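Long-range contact in vascular protein tyrosine phosphatase 1 (Rattus norvegicus, PDB 3I36), which probably removes phosphate from phosphotyrosine residues of target proteins, through the intracellular catalytic domain of a receptor-type protein tyrosine phosphatase: residues A[101-106]-A[278-283]. Sequence-based numbering, arbitrary orientation.
Sequences NANYMP and DLRMHR
Arg283 meets Asn101 end-on: NH1 and NH2 both donate to the single oxygen OD1, each 2.8 Å from it, with N-H...O angles of 140°. The oxygen sits at the guanidinium edge, amide and guanidinium planes 85° apart. With CG anti to the backbone N (chi1 -174°) and the chain extended to NE, the arginine runs past Asn103 to reach it. Further N-H bonds follow the same principle, a buried charge met by neutral acceptors: NH2 also bonds Ala246 O and NE bonds Gly247 O, in the phosphate-binding loop of the phosphatase, while Val79 O and Asn74 OD1 fix Asn101 ND2. A leucine in place of Arg283 would probably cost Asn101 OD1 both arginine donors and take away the bonds to both loop carbonyls, so that this side of the loop is less firmly held.

At the other end, Pro106 lies over one face of the His282 imidazole in a CH-pi contact, CD 3.3 Å from the ring centroid. The ring's rotation is fixed by a nearly straight bond in its own plane from ND1 to Asp278 O (2.7 Å), reached from above the carbonyl plane. Met105, bent at chi2 and chi3, tucks CE against Leu279 CD2 at 3.7 Å. Strand 102-105, paired with strand 114-117 and bonded also to the region of strand 86-88, thus meets helix 272-280 and the residues following it, with helix 249-267 packing against Met105, Pro106 and Leu279.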
loop_
_atom_site.group_PDB
_atom_site.type_symbol
_atom_site.label_atom_id
_atom_site.label_comp_id
_atom_site.label_asym_id
_atom_site.label_seq_id
_atom_site.Cartn_x
_atom_site.Cartn_y
_atom_site.Cartn_z
ATOM N N ASN A 101 6.950 -3.701 10.497
ATOM C CA ASN A 101 6.911 -2.378 9.936
ATOM C C ASN A 101 5.724 -2.296 8.997
ATOM O O ASN A 101 5.834 -2.592 7.808
ATOM C CB ASN A 101 8.191 -2.054 9.192
ATOM C CG ASN A 101 8.271 -0.590 8.849
ATOM O OD1 ASN A 101 7.325 -0.032 8.283
ATOM N ND2 ASN A 101 9.376 0.053 9.216
ATOM N N ALA A 102 4.584 -1.935 9.570
ATOM C CA ALA A 102 3.313 -1.934 8.861
ATOM C C ALA A 102 2.334 -1.116 9.671
ATOM O O ALA A 102 2.386 -1.099 10.906
ATOM C CB ALA A 102 2.781 -3.364 8.698
ATOM N N ASN A 103 1.427 -0.440 8.978
ATOM C CA ASN A 103 0.370 0.292 9.655
ATOM C C ASN A 103 -0.935 0.037 8.947
ATOM O O ASN A 103 -0.962 -0.119 7.727
ATOM C CB ASN A 103 0.625 1.795 9.594
ATOM C CG ASN A 103 1.859 2.190 10.341
ATOM O OD1 ASN A 103 1.823 2.448 11.552
ATOM N ND2 ASN A 103 2.962 2.240 9.631
ATOM N N TYR A 104 -2.012 0.032 9.720
ATOM C CA TYR A 104 -3.340 0.022 9.143
ATOM C C TYR A 104 -3.548 1.372 8.507
ATOM O O TYR A 104 -3.291 2.394 9.124
ATOM C CB TYR A 104 -4.384 -0.171 10.222
ATOM C CG TYR A 104 -4.248 -1.479 10.928
ATOM C CD1 TYR A 104 -4.692 -2.657 10.342
ATOM C CD2 TYR A 104 -3.674 -1.542 12.189
ATOM C CE1 TYR A 104 -4.561 -3.874 11.006
ATOM C CE2 TYR A 104 -3.547 -2.733 12.852
ATOM C CZ TYR A 104 -3.992 -3.896 12.262
ATOM O OH TYR A 104 -3.844 -5.081 12.943
ATOM N N MET A 105 -4.029 1.372 7.275
ATOM C CA MET A 105 -4.318 2.613 6.590
ATOM C C MET A 105 -5.792 2.598 6.274
ATOM O O MET A 105 -6.313 1.609 5.741
ATOM C CB MET A 105 -3.503 2.712 5.300
ATOM C CG MET A 105 -2.075 2.242 5.466
ATOM S SD MET A 105 -1.113 3.317 6.548
ATOM C CE MET A 105 -1.578 4.864 5.764
ATOM N N PRO A 106 -6.478 3.690 6.605
ATOM C CA PRO A 106 -7.887 3.709 6.244
ATOM C C PRO A 106 -8.057 3.655 4.738
ATOM O O PRO A 106 -7.249 4.168 3.931
ATOM C CB PRO A 106 -8.374 5.056 6.798
ATOM C CG PRO A 106 -7.370 5.367 7.910
ATOM C CD PRO A 106 -6.077 4.901 7.340
ATOM N N ASP A 278 -4.748 11.928 5.775
ATOM C CA ASP A 278 -5.141 10.748 6.523
ATOM C C ASP A 278 -4.063 9.657 6.453
ATOM O O ASP A 278 -3.680 9.082 7.466
ATOM C CB ASP A 278 -6.446 10.218 5.953
ATOM C CG ASP A 278 -7.033 9.112 6.786
ATOM O OD1 ASP A 278 -6.942 9.173 8.029
ATOM O OD2 ASP A 278 -7.610 8.201 6.180
ATOM N N LEU A 279 -3.569 9.377 5.258
ATOM C CA LEU A 279 -2.501 8.391 5.131
ATOM C C LEU A 279 -1.310 8.768 5.993
ATOM O O LEU A 279 -0.774 7.927 6.712
ATOM C CB LEU A 279 -2.079 8.216 3.676
ATOM C CG LEU A 279 -3.198 7.705 2.762
ATOM C CD1 LEU A 279 -2.634 7.526 1.359
ATOM C CD2 LEU A 279 -3.791 6.404 3.294
ATOM N N ARG A 280 -0.904 10.032 5.931
ATOM C CA ARG A 280 0.234 10.493 6.722
ATOM C C ARG A 280 0.004 10.383 8.227
ATOM O O ARG A 280 0.955 10.249 8.987
ATOM C CB ARG A 280 0.569 11.941 6.404
ATOM C CG ARG A 280 1.091 12.158 5.005
ATOM C CD ARG A 280 2.527 11.681 4.847
ATOM N NE ARG A 280 2.883 11.891 3.457
ATOM C CZ ARG A 280 3.273 13.056 2.962
ATOM N NH1 ARG A 280 3.413 14.108 3.765
ATOM N NH2 ARG A 280 3.525 13.168 1.659
ATOM N N MET A 281 -1.249 10.457 8.651
ATOM C CA MET A 281 -1.575 10.277 10.058
ATOM C C MET A 281 -1.456 8.814 10.454
ATOM O O MET A 281 -1.587 8.470 11.631
ATOM C CB MET A 281 -2.988 10.784 10.358
ATOM C CG MET A 281 -3.107 12.289 10.340
ATOM S SD MET A 281 -2.054 13.000 11.608
ATOM C CE MET A 281 -2.723 12.216 13.077
ATOM N N HIS A 282 -1.224 7.943 9.475
ATOM C CA HIS A 282 -1.133 6.510 9.767
ATOM C C HIS A 282 0.233 5.903 9.506
ATOM O O HIS A 282 0.580 4.875 10.068
ATOM C CB HIS A 282 -2.216 5.752 9.013
ATOM C CG HIS A 282 -3.574 5.993 9.571
ATOM N ND1 HIS A 282 -4.339 7.083 9.221
ATOM C CD2 HIS A 282 -4.279 5.323 10.513
ATOM C CE1 HIS A 282 -5.471 7.056 9.896
ATOM N NE2 HIS A 282 -5.460 6.001 10.689
ATOM N N ARG A 283 1.010 6.539 8.648
ATOM C CA ARG A 283 2.320 6.009 8.326
ATOM C C ARG A 283 3.059 7.166 7.711
ATOM O O ARG A 283 2.461 7.969 7.007
ATOM C CB ARG A 283 2.182 4.883 7.309
ATOM C CG ARG A 283 3.467 4.136 6.975
ATOM C CD ARG A 283 3.103 2.827 6.265
ATOM N NE ARG A 283 4.267 2.120 5.728
ATOM C CZ ARG A 283 5.087 1.364 6.457
ATOM N NH1 ARG A 283 4.882 1.221 7.763
ATOM N NH2 ARG A 283 6.105 0.752 5.875
#